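Local coordinates for protein titin (Homo sapiens, PDB 1WAA) that probably serves as one immunoglobulin link in the giant elastic filament of muscle, where chains of such domains bear and transmit tension, at residues V15-F18 against T22-F25; P49-I54 against H60-H65; F25-S30 against G36-K41; T72-F77 against K83-L88. All coordinates share one frame; numbering follows the deposited sequence.

Contact 1 of 4, residues V15-F18 against T22-F25; sequences VEVF and TAHF. With ZN (zinc ion), chain G.
V15 lays one methyl over a face of the F25 ring: CG2 stands 3.8 Å from the ring centroid and 19° off the normal, displaced toward the rim, a CH-pi contact. The same methyl touches the backbone of the facing strand, with V15 CG2 3.3 Å from H24 O. With V15 CG1 opposite the backbone N (chi1 176°), the two branches part, CG2 going to the aromatic ring and CG1 to A23 CB at 3.8 Å. V17, two residues on, touches A23 as well, its CG1 3.7 Å from A23 CB, so two valines share one alanine. No hydrogen bond crosses; the strands run antiparallel with axes 7.4 Å apart, and it is side chains that fill the interval. H24 turns away from V15-F18, and its ND1 binds a zinc ion at 1.9 Å; a water completes part of the shell and takes a weak bond from H24 N, while a polar side chain of another protein chain holds the same metal. Replacing F25 with an alanine would probably leave V15 CG2 without the ring face it rests on and open a gap beside L88. Strands A' (15-18) and B (23-29) belong to different sheets, V15 and V17 pairing with K89 while A23 pairs with L64: the chain passes from one sheet to the other here, the A'-to-B step of the I-set immunoglobulin beta sandwich.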
# COMPACT_ATOMS: atom_id res chain seq x y z
N VAL E 15 -16.44 4.09 22.69
CA VAL E 15 -16.39 2.64 22.92
C VAL E 15 -16.41 2.41 24.42
O VAL E 15 -15.75 3.14 25.18
CB VAL E 15 -15.10 2.00 22.33
CG1 VAL E 15 -15.00 0.50 22.66
CG2 VAL E 15 -15.03 2.23 20.81
N GLU E 16 -17.23 1.40 24.83
CA GLU E 16 -17.08 1.02 26.23
C GLU E 16 -16.74 -0.48 26.33
O GLU E 16 -17.32 -1.32 25.62
CB GLU E 16 -18.38 1.29 27.01
CG GLU E 16 -19.56 1.77 26.15
CD GLU E 16 -20.91 1.23 26.68
OE2 GLU E 16 -21.21 1.31 27.90
N VAL E 17 -15.74 -0.78 27.16
CA VAL E 17 -15.27 -2.15 27.38
C VAL E 17 -15.12 -2.36 28.87
O VAL E 17 -15.04 -1.40 29.61
CB VAL E 17 -13.91 -2.49 26.64
CG1 VAL E 17 -14.06 -2.43 25.10
CG2 VAL E 17 -12.74 -1.64 27.13
N PHE E 18 -15.10 -3.61 29.29
CA PHE E 18 -14.78 -3.99 30.66
C PHE E 18 -13.27 -4.17 30.83
O PHE E 18 -12.55 -4.36 29.85
CB PHE E 18 -15.54 -5.26 31.04
CG PHE E 18 -17.03 -5.06 31.14
CD1 PHE E 18 -17.88 -5.58 30.17
CD2 PHE E 18 -17.59 -4.36 32.22
CE1 PHE E 18 -19.26 -5.39 30.25
CE2 PHE E 18 -18.97 -4.18 32.33
CZ PHE E 18 -19.81 -4.69 31.34
N THR E 22 -10.50 -5.77 24.92
CA THR E 22 -9.93 -4.86 23.95
C THR E 22 -10.98 -3.96 23.33
O THR E 22 -12.13 -4.35 23.17
CB THR E 22 -9.04 -5.59 22.88
OG1 THR E 22 -9.60 -5.45 21.57
CG2 THR E 22 -8.86 -7.04 23.22
N ALA E 23 -10.55 -2.75 23.02
CA ALA E 23 -11.40 -1.75 22.44
C ALA E 23 -10.82 -1.44 21.06
O ALA E 23 -9.61 -1.41 20.90
CB ALA E 23 -11.41 -0.49 23.33
N HIS E 24 -11.69 -1.24 20.08
CA HIS E 24 -11.29 -0.93 18.72
C HIS E 24 -11.95 0.37 18.38
O HIS E 24 -13.13 0.55 18.65
CB HIS E 24 -11.81 -1.99 17.74
CG HIS E 24 -11.43 -3.40 18.12
ND1 HIS E 24 -12.30 -4.26 18.76
CD2 HIS E 24 -10.28 -4.09 17.94
CE1 HIS E 24 -11.70 -5.42 18.97
NE2 HIS E 24 -10.47 -5.35 18.48
N PHE E 25 -11.17 1.31 17.83
CA PHE E 25 -11.71 2.57 17.34
C PHE E 25 -11.50 2.62 15.82
O PHE E 25 -10.55 2.00 15.27
CB PHE E 25 -10.98 3.74 17.99
CG PHE E 25 -11.36 3.95 19.42
CD1 PHE E 25 -12.39 4.80 19.75
CD2 PHE E 25 -10.70 3.26 20.44
CE1 PHE E 25 -12.75 5.01 21.10
CE2 PHE E 25 -11.06 3.45 21.77
CZ PHE E 25 -12.09 4.33 22.09
ZN ZN G . -14.16 -4.24 18.81
O HOH W 1 -14.75 -2.56 20.47

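Contact 2 of 4, residues P49-I54 against H60-H65; sequences PDCEII and HILILH. With ZN (zinc ion), chain Y.
E52 and H65 grip one zinc ion, E52 OE1 at 1.9 Å and H65 NE2 at 2.1 Å, across the open end of a beta hairpin, the D and E strands of the immunoglobulin fold. The carboxylate lies at the edge of the imidazole; the two planes are 79° apart, nearly perpendicular, and E52 OE1 and H65 NE2 are 3.1 Å apart as two ligands of one metal, not hydrogen-bonded. A water and an acidic side chain of another protein chain share the ion, and E52 OE2 has a salt bridge to a basic side chain of that other chain, which would be expected to favour the ionised acid. Next outward comes the backbone ladder. E52 and I63 form one antiparallel hydrogen-bonded pair and I54 and I61 another; I63 N to E52 O, at 2.9 Å, is nearly straight (174°). The ladder runs on to H65 N, bound to D50 O, and a water spans D50 O and H65 O. Beyond these bonds lies the packing. On the face of E52 and I54, the I54 and I61 CB atoms stand 3.8 Å apart, and I63 CG2 lies over a face of the H65 ring. The other face belongs to the sandwich core, where I53 and L62 also touch W38. There C51 SG, opposite its backbone N (chi1 178°), meets L64 CD2 at 3.7 Å.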
# COMPACT_ATOMS: atom_id res chain seq x y z
N PRO E 49 2.49 -4.31 20.95
CA PRO E 49 1.62 -5.49 20.92
C PRO E 49 0.22 -5.18 21.45
O PRO E 49 -0.77 -5.63 20.87
CB PRO E 49 2.32 -6.48 21.84
CG PRO E 49 3.75 -6.04 21.80
CD PRO E 49 3.71 -4.56 21.73
N ASP E 50 0.14 -4.39 22.52
CA ASP E 50 -1.14 -4.04 23.15
C ASP E 50 -1.78 -2.76 22.57
O ASP E 50 -2.89 -2.38 22.94
CB ASP E 50 -0.97 -3.91 24.68
CG ASP E 50 -0.45 -5.21 25.34
OD1 ASP E 50 -0.68 -6.32 24.77
OD2 ASP E 50 0.18 -5.18 26.43
N CYS E 51 -1.09 -2.10 21.65
CA CYS E 51 -1.54 -0.83 21.12
C CYS E 51 -1.25 -0.77 19.62
O CYS E 51 -0.18 -0.32 19.20
CB CYS E 51 -0.87 0.31 21.85
SG CYS E 51 -1.36 1.89 21.20
N GLU E 52 -2.20 -1.24 18.82
CA GLU E 52 -1.94 -1.46 17.39
C GLU E 52 -2.59 -0.35 16.57
O GLU E 52 -3.76 -0.03 16.76
CB GLU E 52 -2.47 -2.84 16.96
CG GLU E 52 -1.60 -3.99 17.50
CD GLU E 52 -2.30 -5.35 17.58
OE1 GLU E 52 -3.54 -5.40 17.70
OE2 GLU E 52 -1.61 -6.38 17.60
N ILE E 53 -1.80 0.25 15.70
CA ILE E 53 -2.21 1.37 14.86
C ILE E 53 -2.25 0.87 13.41
O ILE E 53 -1.25 0.42 12.86
CB ILE E 53 -1.21 2.55 15.00
CG1 ILE E 53 -1.17 3.05 16.46
CG2 ILE E 53 -1.56 3.71 14.09
CD1 ILE E 53 -0.17 4.19 16.71
N ILE E 54 -3.44 0.92 12.82
CA ILE E 54 -3.76 0.27 11.54
C ILE E 54 -4.24 1.32 10.55
O ILE E 54 -5.02 2.23 10.91
CB ILE E 54 -4.92 -0.78 11.76
CG1 ILE E 54 -4.55 -1.82 12.84
CG2 ILE E 54 -5.44 -1.38 10.41
CD1 ILE E 54 -3.53 -2.83 12.46
N HIS E 60 -8.76 4.23 9.20
CA HIS E 60 -7.76 4.23 10.24
C HIS E 60 -8.32 3.55 11.47
O HIS E 60 -9.42 3.86 11.90
CB HIS E 60 -7.37 5.63 10.57
CG HIS E 60 -6.46 6.24 9.56
ND1 HIS E 60 -6.92 6.77 8.37
CD2 HIS E 60 -5.12 6.41 9.56
CE1 HIS E 60 -5.90 7.26 7.69
NE2 HIS E 60 -4.81 7.06 8.40
N ILE E 61 -7.58 2.61 12.03
CA ILE E 61 -8.05 1.83 13.16
C ILE E 61 -7.07 1.86 14.30
O ILE E 61 -5.86 1.86 14.07
CB ILE E 61 -8.36 0.39 12.69
CG1 ILE E 61 -9.60 0.40 11.79
CG2 ILE E 61 -8.51 -0.60 13.89
CD1 ILE E 61 -9.60 -0.69 10.75
N LEU E 62 -7.58 1.89 15.53
CA LEU E 62 -6.74 1.77 16.70
C LEU E 62 -7.28 0.61 17.53
O LEU E 62 -8.48 0.59 17.84
CB LEU E 62 -6.83 3.03 17.55
CG LEU E 62 -6.10 2.95 18.90
CD1 LEU E 62 -4.60 2.87 18.70
CD2 LEU E 62 -6.43 4.14 19.73
N ILE E 63 -6.41 -0.35 17.84
CA ILE E 63 -6.76 -1.47 18.73
C ILE E 63 -5.97 -1.38 20.05
O ILE E 63 -4.75 -1.28 20.03
CB ILE E 63 -6.52 -2.86 18.10
CG1 ILE E 63 -7.03 -2.92 16.66
CG2 ILE E 63 -7.22 -3.94 18.96
CD1 ILE E 63 -6.67 -4.20 15.91
N LEU E 64 -6.69 -1.41 21.16
CA LEU E 64 -6.08 -1.37 22.49
C LEU E 64 -6.53 -2.61 23.25
O LEU E 64 -7.71 -2.80 23.53
CB LEU E 64 -6.49 -0.09 23.23
CG LEU E 64 -6.33 1.28 22.54
CD1 LEU E 64 -7.09 2.37 23.31
CD2 LEU E 64 -4.86 1.67 22.37
N HIS E 65 -5.57 -3.48 23.52
CA HIS E 65 -5.79 -4.75 24.17
C HIS E 65 -5.62 -4.58 25.65
O HIS E 65 -4.91 -3.67 26.10
CB HIS E 65 -4.75 -5.74 23.69
CG HIS E 65 -4.97 -6.22 22.30
ND1 HIS E 65 -5.97 -7.11 21.97
CD2 HIS E 65 -4.30 -5.96 21.15
CE1 HIS E 65 -5.92 -7.36 20.68
NE2 HIS E 65 -4.91 -6.69 20.16
ZN ZN Y . -4.15 -7.16 18.25
O HOH W 2 -3.74 -0.81 25.19
O HOH W 3 -2.88 -8.96 18.41

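Contact 3 of 4, residues F25-S30 against G36-K41; sequences FEIELS and GQWKLK. With ZN (zinc ion), chain H.
W38 reaches across the sandwich from strand C and meets strand B with the far end of its six-membered ring: CZ3 comes to 4.0 Å from F25 CB, and CH2 to 4.1 Å from I27 CG2. The indole lies obliquely to both. It is met at F25 by the CB rather than by the phenyl ring, which turns off toward V75 and L88. The I27 and W38 side chains come from facing sheets and lie alongside, pointing opposite ways. The I27 methyl that does the touching, CG2, sits between the backbone N and carbonyl carbon, because CG1 takes the place opposite the N (chi1 -177°). This is the tight part, and it is narrow: only about 127 Å² is buried in all, and the closest CA atoms, of F25 and W38, are 10.3 Å apart. Other strands fill in round it, with F77 edge-to-face on the indole and H60 and L62 beside it. By position I27 and F77 probably stand where many immunoglobulin domains carry the disulfide of strands B and F, so W38 would be the customary core tryptophan.

The outer side of strand B is a different world. E26 points away from W38 and chelates a zinc ion unevenly, OE1 at 1.9 Å and OE2 at 2.6 Å, with a water and side chains of another protein chain completing the site; E28 OE2 makes salt bridges to K59 and K10. No hydrogen bond joins the two segments, so the inner side gains its cohesion from buried hydrocarbon, while charges and metal stay on the outer side.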
# COMPACT_ATOMS: atom_id res chain seq x y z
N PHE E 25 -11.17 1.31 17.83
CA PHE E 25 -11.71 2.57 17.34
C PHE E 25 -11.50 2.62 15.82
O PHE E 25 -10.55 2.00 15.27
CB PHE E 25 -10.98 3.74 17.99
CG PHE E 25 -11.36 3.95 19.42
CD1 PHE E 25 -12.39 4.80 19.75
CD2 PHE E 25 -10.70 3.26 20.44
CE1 PHE E 25 -12.75 5.01 21.10
CE2 PHE E 25 -11.06 3.45 21.77
CZ PHE E 25 -12.09 4.33 22.09
N GLU E 26 -12.37 3.38 15.17
CA GLU E 26 -12.43 3.35 13.72
C GLU E 26 -12.79 4.75 13.21
O GLU E 26 -13.77 5.35 13.66
CB GLU E 26 -13.52 2.35 13.34
CG GLU E 26 -13.76 2.22 11.87
CD GLU E 26 -14.92 1.33 11.53
OE1 GLU E 26 -14.97 0.83 10.40
OE2 GLU E 26 -15.79 1.13 12.38
N ILE E 27 -12.00 5.27 12.28
CA ILE E 27 -12.37 6.54 11.62
C ILE E 27 -12.13 6.45 10.13
O ILE E 27 -11.18 5.80 9.69
CB ILE E 27 -11.62 7.74 12.23
CG1 ILE E 27 -12.06 9.07 11.60
CG2 ILE E 27 -10.14 7.58 12.08
CD1 ILE E 27 -11.49 10.26 12.30
N GLU E 28 -13.00 7.08 9.34
CA GLU E 28 -12.85 7.07 7.89
C GLU E 28 -12.62 8.47 7.36
O GLU E 28 -13.37 9.41 7.67
CB GLU E 28 -14.09 6.46 7.25
CG GLU E 28 -13.88 6.02 5.81
CD GLU E 28 -15.13 5.38 5.24
OE1 GLU E 28 -15.78 6.01 4.37
OE2 GLU E 28 -15.47 4.26 5.69
N LEU E 29 -11.60 8.63 6.53
CA LEU E 29 -11.28 9.94 5.96
C LEU E 29 -11.85 10.05 4.57
O LEU E 29 -12.30 9.06 4.00
CB LEU E 29 -9.76 10.11 5.91
CG LEU E 29 -9.04 10.76 7.09
CD1 LEU E 29 -9.85 10.78 8.40
CD2 LEU E 29 -7.70 10.17 7.28
N SER E 30 -11.79 11.26 4.02
CA SER E 30 -12.29 11.54 2.67
C SER E 30 -11.35 11.04 1.58
O SER E 30 -11.74 10.97 0.42
CB SER E 30 -12.53 13.05 2.51
OG SER E 30 -11.33 13.75 2.80
N GLY E 36 -1.82 9.48 9.59
CA GLY E 36 -2.59 9.89 10.76
C GLY E 36 -1.89 9.63 12.08
O GLY E 36 -0.99 8.78 12.16
N GLN E 37 -2.26 10.30 13.15
CA GLN E 37 -1.67 10.20 14.50
C GLN E 37 -2.80 10.04 15.53
O GLN E 37 -3.79 10.79 15.51
CB GLN E 37 -0.87 11.49 14.80
OE1 GLN E 37 1.47 13.03 17.29
N TRP E 38 -2.61 9.07 16.40
CA TRP E 38 -3.57 8.82 17.48
C TRP E 38 -3.03 9.29 18.83
O TRP E 38 -1.80 9.35 19.05
CB TRP E 38 -3.86 7.32 17.62
CG TRP E 38 -4.53 6.68 16.41
CD1 TRP E 38 -3.92 6.19 15.32
CD2 TRP E 38 -5.93 6.48 16.25
NE1 TRP E 38 -4.93 5.66 14.47
CE2 TRP E 38 -6.12 5.84 15.03
CE3 TRP E 38 -7.05 6.79 17.04
CZ2 TRP E 38 -7.38 5.47 14.54
CZ3 TRP E 38 -8.32 6.42 16.54
CH2 TRP E 38 -8.47 5.78 15.35
N LYS E 39 -3.97 9.61 19.69
CA LYS E 39 -3.69 10.05 21.06
C LYS E 39 -4.78 9.53 22.00
O LYS E 39 -5.94 9.36 21.59
CB LYS E 39 -3.64 11.58 21.13
CG LYS E 39 -2.30 12.17 20.67
CD LYS E 39 -2.46 13.47 19.89
CE LYS E 39 -2.29 14.71 20.77
NZ LYS E 39 -1.45 15.75 20.14
N LEU E 40 -4.35 9.27 23.21
CA LEU E 40 -5.20 8.81 24.32
C LEU E 40 -4.92 9.74 25.48
O LEU E 40 -3.81 9.77 26.01
CB LEU E 40 -4.85 7.36 24.69
CG LEU E 40 -5.94 6.52 25.40
CD1 LEU E 40 -5.40 5.76 26.61
CD2 LEU E 40 -7.12 7.35 25.91
N LYS E 41 -5.92 10.50 25.85
CA LYS E 41 -5.81 11.46 26.95
C LYS E 41 -4.65 12.46 26.67
O LYS E 41 -3.84 12.75 27.56
CB LYS E 41 -5.55 10.73 28.27
CG LYS E 41 -6.65 9.73 28.65
CD LYS E 41 -6.44 9.07 30.02
CE LYS E 41 -5.09 8.36 30.13
ZN ZN H . -16.78 0.71 10.02
O HOH W 4 -17.60 2.58 9.25

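Contact 4 of 4, residues T72-F77 against K83-L88; sequences TGEVSF and KSAANL
G73 to F77 and K83 to L88 run antiparallel at 147°, their axes approaching to 4.4 Å, and every second pair is hydrogen-bonded: G73 with L88, V75 with A86, F77 with S84. Each of these pairs carries both of its bonds. L88 N to G73 O is short at 2.6 Å, and V75 N lies almost straight off A86 O at 2.8 Å. Alternate CA atoms add weaker C-H...O contacts, such as A85 CA to V75 O at 3.2 Å. G73 has a phi of 158°, at which a side chain would jam against the carbonyl oxygen of T72, so glycine suits the position. T72 itself turns away, and its OG1 bonds to V90 N further along the partner strand.

These are strands F and G of the immunoglobulin fold, a hairpin in the sheet opposite strands B, D and E. Its inward face holds V75, F77, S84, A86 and L88. V75 CG2 meets L88 CB at 4.1 Å, beside F25 of the facing sheet; F77 points on toward W38 and H60, and S84 OG bonds to L12 N. On the outward face, E74 extends fully (CG opposite the backbone N) and lays its carboxylate end along A85, with OE1 3.6 Å from CB of A85. K83 instead curls back: NZ donates to F77 O at 2.9 Å from above the carbonyl plane (67° out of it), making that oxygen an acceptor for both NZ and S84 N. A water takes a bond from K83 NZ and also bonds S76 OG, while K83 CE rests on S76 CB.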
# COMPACT_ATOMS: atom_id res chain seq x y z
N THR E 72 -9.53 5.02 30.79
CA THR E 72 -10.76 5.79 30.51
C THR E 72 -10.39 7.25 30.20
O THR E 72 -9.64 7.90 30.96
CB THR E 72 -11.73 5.77 31.72
OG1 THR E 72 -12.27 4.46 31.87
CG2 THR E 72 -12.90 6.75 31.55
N GLY E 73 -10.89 7.72 29.07
CA GLY E 73 -10.57 9.05 28.57
C GLY E 73 -10.79 9.22 27.08
O GLY E 73 -11.30 8.32 26.38
N GLU E 74 -10.39 10.38 26.58
CA GLU E 74 -10.55 10.73 25.18
C GLU E 74 -9.47 10.18 24.27
O GLU E 74 -8.27 10.37 24.50
CB GLU E 74 -10.61 12.25 25.02
CG GLU E 74 -10.74 12.73 23.59
CD GLU E 74 -10.50 14.23 23.49
OE1 GLU E 74 -11.48 15.01 23.55
OE2 GLU E 74 -9.31 14.64 23.41
N VAL E 75 -9.93 9.52 23.22
CA VAL E 75 -9.10 9.04 22.16
C VAL E 75 -9.28 10.05 21.03
O VAL E 75 -10.42 10.40 20.69
CB VAL E 75 -9.54 7.61 21.75
CG1 VAL E 75 -8.96 7.20 20.38
CG2 VAL E 75 -9.19 6.60 22.85
N SER E 76 -8.19 10.53 20.47
CA SER E 76 -8.28 11.48 19.36
C SER E 76 -7.41 11.06 18.18
O SER E 76 -6.44 10.29 18.33
CB SER E 76 -7.97 12.91 19.82
OG SER E 76 -6.62 13.03 20.24
N PHE E 77 -7.78 11.54 17.00
CA PHE E 77 -7.05 11.21 15.78
C PHE E 77 -6.87 12.49 15.00
O PHE E 77 -7.77 13.33 14.98
CB PHE E 77 -7.86 10.22 14.96
CG PHE E 77 -7.25 9.89 13.62
CD1 PHE E 77 -7.62 10.60 12.47
CD2 PHE E 77 -6.30 8.85 13.50
CE1 PHE E 77 -7.09 10.29 11.22
CE2 PHE E 77 -5.73 8.54 12.26
CZ PHE E 77 -6.13 9.24 11.10
N LYS E 83 -9.65 16.15 12.17
CA LYS E 83 -9.54 15.74 13.58
C LYS E 83 -10.89 15.17 14.08
O LYS E 83 -11.96 15.59 13.64
CB LYS E 83 -9.09 16.92 14.47
CG LYS E 83 -9.97 17.13 15.72
CD LYS E 83 -9.19 17.14 17.05
CE LYS E 83 -8.72 15.74 17.49
NZ LYS E 83 -7.39 15.37 16.96
N SER E 84 -10.79 14.16 14.94
CA SER E 84 -11.96 13.52 15.54
C SER E 84 -11.54 13.06 16.93
O SER E 84 -10.37 12.70 17.13
CB SER E 84 -12.39 12.31 14.71
OG SER E 84 -13.70 11.90 15.06
N ALA E 85 -12.49 13.10 17.87
CA ALA E 85 -12.31 12.59 19.23
C ALA E 85 -13.56 11.86 19.68
O ALA E 85 -14.68 12.25 19.33
CB ALA E 85 -11.98 13.71 20.21
N ALA E 86 -13.36 10.80 20.46
CA ALA E 86 -14.44 10.11 21.14
C ALA E 86 -13.91 9.56 22.47
O ALA E 86 -12.70 9.58 22.73
CB ALA E 86 -14.98 8.99 20.27
N ASN E 87 -14.82 9.08 23.30
CA ASN E 87 -14.46 8.63 24.63
C ASN E 87 -14.24 7.14 24.74
O ASN E 87 -15.00 6.34 24.19
CB ASN E 87 -15.52 9.07 25.63
CG ASN E 87 -15.51 10.56 25.86
OD1 ASN E 87 -16.55 11.16 26.10
ND2 ASN E 87 -14.34 11.17 25.79
N LEU E 88 -13.17 6.76 25.43
CA LEU E 88 -12.98 5.40 25.87
C LEU E 88 -13.46 5.36 27.31
O LEU E 88 -12.92 6.07 28.16
CB LEU E 88 -11.50 5.04 25.86
CG LEU E 88 -10.98 3.61 25.70
CD1 LEU E 88 -9.88 3.37 26.69
CD2 LEU E 88 -12.04 2.49 25.77
O HOH W 5 -5.21 14.13 18.47

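In the fold
From the N terminus, contact 1 comes first, closing the tight three-residue link between V15-F18 and T22-F25. Contact 3 starts on the same strand, sharing F25, and spans the turn before G36-K41. Contact 2 then closes the short turn between 51-56 and 59-64, and contact 4 does the same for 73-79 and 82-91. None nests within another; contacts 1 and 3 meet at F25, and the rest follow in series. Across the sheets they interlock: F25 N to L62 O and H60 N to I27 O join 25-30 to the hairpin of contact 2, while V15 N to N87 O and K39 O with S76 N join contacts 1 and 3 to contact 4. W38 and F77 meet between the layers.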